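Local coordinates for protein MDM10 isoform 1 (Saccharomyces cerevisiae, PDB 7BTX) that forms part of the ERMES complex tethering the endoplasmic reticulum to mitochondria and acts in late assembly steps of the TOM translocase of the mitochondrial outer membrane, at residues Phe37-Ala42 / Lys428-Gly433; Phe292-Asp297 / Leu307-Glu312. All coordinates share one frame; numbering follows the deposited sequence.

Contact 1: Phe37-Ala42 / Lys428-Gly433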
# COMPACT_ATOMS: atom_id res chain seq x y z
N PHE D 37 29.38 -6.02 4.71
CA PHE D 37 28.33 -6.81 4.08
C PHE D 37 26.96 -6.36 4.59
O PHE D 37 26.84 -5.55 5.50
CB PHE D 37 28.57 -8.30 4.30
CG PHE D 37 28.67 -8.72 5.73
CD1 PHE D 37 29.90 -8.79 6.36
CD2 PHE D 37 27.54 -9.10 6.45
CE1 PHE D 37 30.00 -9.19 7.67
CE2 PHE D 37 27.64 -9.50 7.76
CZ PHE D 37 28.87 -9.55 8.37
N ARG D 38 25.91 -6.91 3.98
CA ARG D 38 24.56 -6.42 4.18
C ARG D 38 23.72 -7.47 4.89
O ARG D 38 23.75 -8.65 4.53
CB ARG D 38 23.91 -6.05 2.85
CG ARG D 38 22.74 -5.10 2.98
CD ARG D 38 23.17 -3.79 3.61
NE ARG D 38 24.00 -3.01 2.70
CZ ARG D 38 23.53 -2.12 1.83
NH1 ARG D 38 22.23 -1.90 1.75
NH2 ARG D 38 24.37 -1.46 1.05
N ILE D 39 22.97 -7.03 5.90
CA ILE D 39 22.08 -7.89 6.68
C ILE D 39 20.67 -7.73 6.13
O ILE D 39 20.23 -6.60 5.89
CB ILE D 39 22.14 -7.53 8.17
CG1 ILE D 39 23.55 -7.74 8.71
CG2 ILE D 39 21.16 -8.35 8.98
CD1 ILE D 39 24.10 -9.09 8.44
N PRO D 40 19.94 -8.82 5.88
CA PRO D 40 18.53 -8.69 5.48
C PRO D 40 17.69 -8.14 6.62
O PRO D 40 17.97 -8.36 7.80
CB PRO D 40 18.14 -10.13 5.13
CG PRO D 40 19.41 -10.84 4.92
CD PRO D 40 20.39 -10.22 5.84
N SER D 41 16.63 -7.42 6.25
CA SER D 41 15.80 -6.72 7.23
C SER D 41 14.41 -7.33 7.34
O SER D 41 13.61 -6.89 8.17
CB SER D 41 15.71 -5.24 6.89
OG SER D 41 15.15 -5.05 5.60
N ALA D 42 14.11 -8.34 6.54
CA ALA D 42 12.81 -9.01 6.54
C ALA D 42 12.98 -10.35 5.85
O ALA D 42 14.04 -10.65 5.30
CB ALA D 42 11.74 -8.19 5.83
N LYS D 428 27.34 -7.52 13.57
CA LYS D 428 26.57 -8.16 12.51
C LYS D 428 26.98 -9.61 12.37
O LYS D 428 28.17 -9.93 12.36
CB LYS D 428 26.79 -7.43 11.19
CG LYS D 428 26.27 -6.01 11.18
CD LYS D 428 27.15 -5.12 10.34
CE LYS D 428 27.10 -5.50 8.88
NZ LYS D 428 27.95 -4.61 8.06
N LEU D 429 26.00 -10.49 12.29
CA LEU D 429 26.22 -11.89 11.99
C LEU D 429 25.47 -12.24 10.72
O LEU D 429 24.41 -11.67 10.44
CB LEU D 429 25.76 -12.80 13.13
CG LEU D 429 26.41 -12.63 14.50
CD1 LEU D 429 25.53 -11.81 15.42
CD2 LEU D 429 26.68 -13.99 15.10
N LEU D 430 26.00 -13.18 9.95
CA LEU D 430 25.37 -13.55 8.70
C LEU D 430 25.77 -14.97 8.35
O LEU D 430 26.96 -15.29 8.32
CB LEU D 430 25.78 -12.61 7.57
CG LEU D 430 25.10 -12.83 6.21
CD1 LEU D 430 23.69 -12.29 6.22
CD2 LEU D 430 25.90 -12.18 5.11
N TRP D 431 24.78 -15.81 8.09
CA TRP D 431 25.00 -17.14 7.56
C TRP D 431 24.49 -17.19 6.13
O TRP D 431 23.48 -16.57 5.82
CB TRP D 431 24.31 -18.21 8.42
CG TRP D 431 24.46 -19.57 7.87
CD1 TRP D 431 25.58 -20.34 7.88
CD2 TRP D 431 23.45 -20.34 7.21
NE1 TRP D 431 25.33 -21.54 7.27
CE2 TRP D 431 24.03 -21.57 6.86
CE3 TRP D 431 22.11 -20.12 6.89
CZ2 TRP D 431 23.32 -22.56 6.20
CZ3 TRP D 431 21.41 -21.10 6.24
CH2 TRP D 431 22.02 -22.31 5.90
N GLU D 432 25.20 -17.90 5.27
CA GLU D 432 24.77 -18.11 3.89
C GLU D 432 24.98 -19.56 3.52
O GLU D 432 26.09 -20.08 3.66
CB GLU D 432 25.53 -17.22 2.91
CG GLU D 432 25.09 -15.78 2.92
CD GLU D 432 25.13 -15.16 1.55
OE1 GLU D 432 25.48 -15.88 0.59
OE2 GLU D 432 24.81 -13.96 1.42
N GLY D 433 23.94 -20.22 3.04
CA GLY D 433 24.05 -21.61 2.67
C GLY D 433 23.66 -21.88 1.24
O GLY D 433 22.51 -21.67 0.86
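Inside a mitochondrial β-barrel, the N-terminal segment runs along the inner side of the wall before entering the first strand, and here Phe37, Ile39 and Pro40 settle on Lys428 and Leu430 of strand 426-434. Lys428 is the polar half of the contact. Its chain bends at chi2 (145°) and chi3 (66°), which folds the amine back over the Phe37 backbone and ring together. NZ donates a hydrogen bond of 2.9 Å to Phe37 O, approaching at a tilt to the carbonyl plane. The same NZ stands over the face of the Phe37 ring in a cation-pi interaction, 4.7 Å from the centroid and only 6° off the ring normal, with CE above the same ring nearer its rim. A further hydrogen bond to Leu35 O means that two backbone carbonyls and an aromatic face share the amine, a setting likely to stabilise its positive charge. The apolar half belongs to Leu430. Phe37 and Leu430 run past one another in opposite directions, and the ring atom CE2 comes 3.6 Å from Leu430 CB while CD2 meets Leu430 CD2. Leu430 CD1 touches both Ile39 CD1 and Pro40 CD, at 3.9 Å from each; the side chains of Pro40 and Leu430 cross at about a right angle. Ile39 CG1 also leans on the aliphatic stem of Lys428, at its CB and CG. On the wall, Lys428 and Leu430 pair through their backbones with Ser419 and Lys417 of strand 413-420, two residues that the Phe37 side chain also touches. Strand 439-447 lies along the other edge of 426-434, taking Leu429 and Trp431 into backbone bonds with Thr444 and Ala442, while Pro40 touches Gln488 as the chain heads for strand 44-48.

Contact 2: Phe292-Asp297 / Leu307-Glu312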
# COMPACT_ATOMS: atom_id res chain seq x y z
N PHE D 292 40.30 -13.12 8.23
CA PHE D 292 40.25 -12.11 9.28
C PHE D 292 40.57 -10.73 8.72
O PHE D 292 41.33 -10.62 7.76
CB PHE D 292 41.22 -12.48 10.40
CG PHE D 292 41.30 -11.47 11.50
CD1 PHE D 292 40.23 -11.25 12.34
CD2 PHE D 292 42.45 -10.72 11.68
CE1 PHE D 292 40.30 -10.32 13.35
CE2 PHE D 292 42.53 -9.78 12.69
CZ PHE D 292 41.45 -9.58 13.52
N CYS D 293 40.00 -9.67 9.29
CA CYS D 293 40.24 -8.31 8.81
C CYS D 293 40.02 -7.34 9.97
O CYS D 293 38.93 -7.26 10.53
CB CYS D 293 39.33 -7.95 7.65
SG CYS D 293 39.52 -6.28 7.01
N ALA D 294 41.07 -6.60 10.32
CA ALA D 294 41.00 -5.63 11.41
C ALA D 294 41.33 -4.23 10.90
O ALA D 294 42.48 -3.79 10.88
CB ALA D 294 41.94 -6.05 12.54
N LYS D 295 40.29 -3.52 10.50
CA LYS D 295 40.48 -2.16 10.02
C LYS D 295 40.54 -1.18 11.18
O LYS D 295 39.61 -1.12 11.99
CB LYS D 295 39.35 -1.76 9.07
CG LYS D 295 39.34 -0.28 8.74
CD LYS D 295 38.47 0.02 7.55
CE LYS D 295 37.02 0.14 7.94
NZ LYS D 295 36.17 0.53 6.79
N TYR D 296 41.61 -0.41 11.26
CA TYR D 296 41.72 0.70 12.20
C TYR D 296 41.55 2.00 11.41
O TYR D 296 42.42 2.36 10.62
CB TYR D 296 43.05 0.70 12.94
CG TYR D 296 43.25 1.96 13.74
CD1 TYR D 296 42.45 2.25 14.84
CD2 TYR D 296 44.24 2.87 13.40
CE1 TYR D 296 42.62 3.40 15.57
CE2 TYR D 296 44.43 4.03 14.13
CZ TYR D 296 43.61 4.29 15.21
OH TYR D 296 43.79 5.43 15.95
N ASP D 297 40.45 2.69 11.65
CA ASP D 297 40.18 3.93 10.95
C ASP D 297 40.66 5.10 11.80
O ASP D 297 41.00 4.95 12.98
CB ASP D 297 38.69 4.03 10.65
CG ASP D 297 38.39 4.92 9.48
OD1 ASP D 297 38.16 4.40 8.38
OD2 ASP D 297 38.39 6.16 9.67
N LEU D 307 37.50 1.01 15.20
CA LEU D 307 38.25 -0.23 15.05
C LEU D 307 37.26 -1.34 14.69
O LEU D 307 36.66 -1.98 15.55
CB LEU D 307 39.05 -0.57 16.31
CG LEU D 307 39.92 -1.82 16.24
CD1 LEU D 307 41.12 -1.59 15.35
CD2 LEU D 307 40.37 -2.23 17.62
N SER D 308 37.11 -1.57 13.39
CA SER D 308 36.21 -2.61 12.93
C SER D 308 36.91 -3.97 13.00
O SER D 308 38.11 -4.07 13.24
CB SER D 308 35.73 -2.30 11.52
OG SER D 308 35.00 -1.09 11.49
N PHE D 309 36.13 -5.02 12.80
CA PHE D 309 36.66 -6.38 12.78
C PHE D 309 35.83 -7.18 11.79
O PHE D 309 34.76 -6.74 11.37
CB PHE D 309 36.63 -6.99 14.19
CG PHE D 309 37.83 -6.67 15.02
CD1 PHE D 309 39.02 -7.34 14.81
CD2 PHE D 309 37.77 -5.71 16.01
CE1 PHE D 309 40.14 -7.04 15.57
CE2 PHE D 309 38.87 -5.41 16.77
CZ PHE D 309 40.06 -6.08 16.55
N GLY D 310 36.31 -8.36 11.42
CA GLY D 310 35.59 -9.21 10.50
C GLY D 310 36.27 -10.55 10.39
O GLY D 310 37.48 -10.62 10.18
N CYS D 311 35.51 -11.63 10.56
CA CYS D 311 36.09 -12.94 10.84
C CYS D 311 35.35 -14.04 10.10
O CYS D 311 34.77 -14.93 10.71
CB CYS D 311 36.09 -13.19 12.35
SG CYS D 311 37.05 -14.62 12.90
N GLU D 312 35.27 -13.95 8.76
CA GLU D 312 34.43 -14.92 8.04
C GLU D 312 34.99 -16.34 8.11
O GLU D 312 36.20 -16.55 8.23
CB GLU D 312 34.21 -14.56 6.57
CG GLU D 312 35.26 -15.04 5.58
CD GLU D 312 34.88 -14.71 4.15
OE1 GLU D 312 33.81 -14.11 3.93
OE2 GLU D 312 35.65 -15.07 3.23
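Phe292 and Phe309 meet rim to rim on one face of the sheet, their planes turned 36° apart and neither ring lying over the other. Phe292 CZ comes in the plane of the Phe309 ring at its edge, 3.5 Å from CE1. Phe292 gets there with CG anti to the backbone N (chi1 177°), while Phe309, with CG beside its own N (chi1 -86°), reaches across toward 292-297 and also touches Ala294 CB through CE1, at 3.7 Å. Cutting Phe292 back to an alanine is likely to leave the CD1-CE1 edge of Phe309 without its aromatic neighbour and the ring freer to turn. Farther along this face Leu307 CD1 sits at the edge of the Tyr296 ring, 3.8 Å from Tyr296 CB, while the phenol oxygen bonds to Ser305 OG. Between the backbones, Cys293 N donates to Gly310 O at 2.8 Å and Ser308 N to Lys295 O at 2.9 Å. Cys293 and Lys295 point to the opposite face, where they touch Leu34 and Leu35, respectively, of the N-terminal segment. This is a β-hairpin, irregular beyond the Tyr296-Leu307 pair, of the kind that follow one another in the meander of a mitochondrial β-barrel wall.

Overall arrangement
Contact 1 joins the N-terminal segment to the barrel wall, whereas contact 2 joins neighbouring stretches within that wall. Their centres are 17 Å apart and their nearest atoms about 6 Å, without touching, and along the chain contact 2 is nested inside the long span of chain that contact 1 closes. Strand 413-420 links them: it pairs with 428-433 on one side, and on the other its Leu418 bonds to the backbone of Cys311. Lys417 takes part in both surroundings: the Phe37 side chain touches it, and its NZ forms a salt bridge with Glu312 OE1. The inner segment gives a second link, since Leu35 accepts a bond from Lys428 and is touched by Lys295.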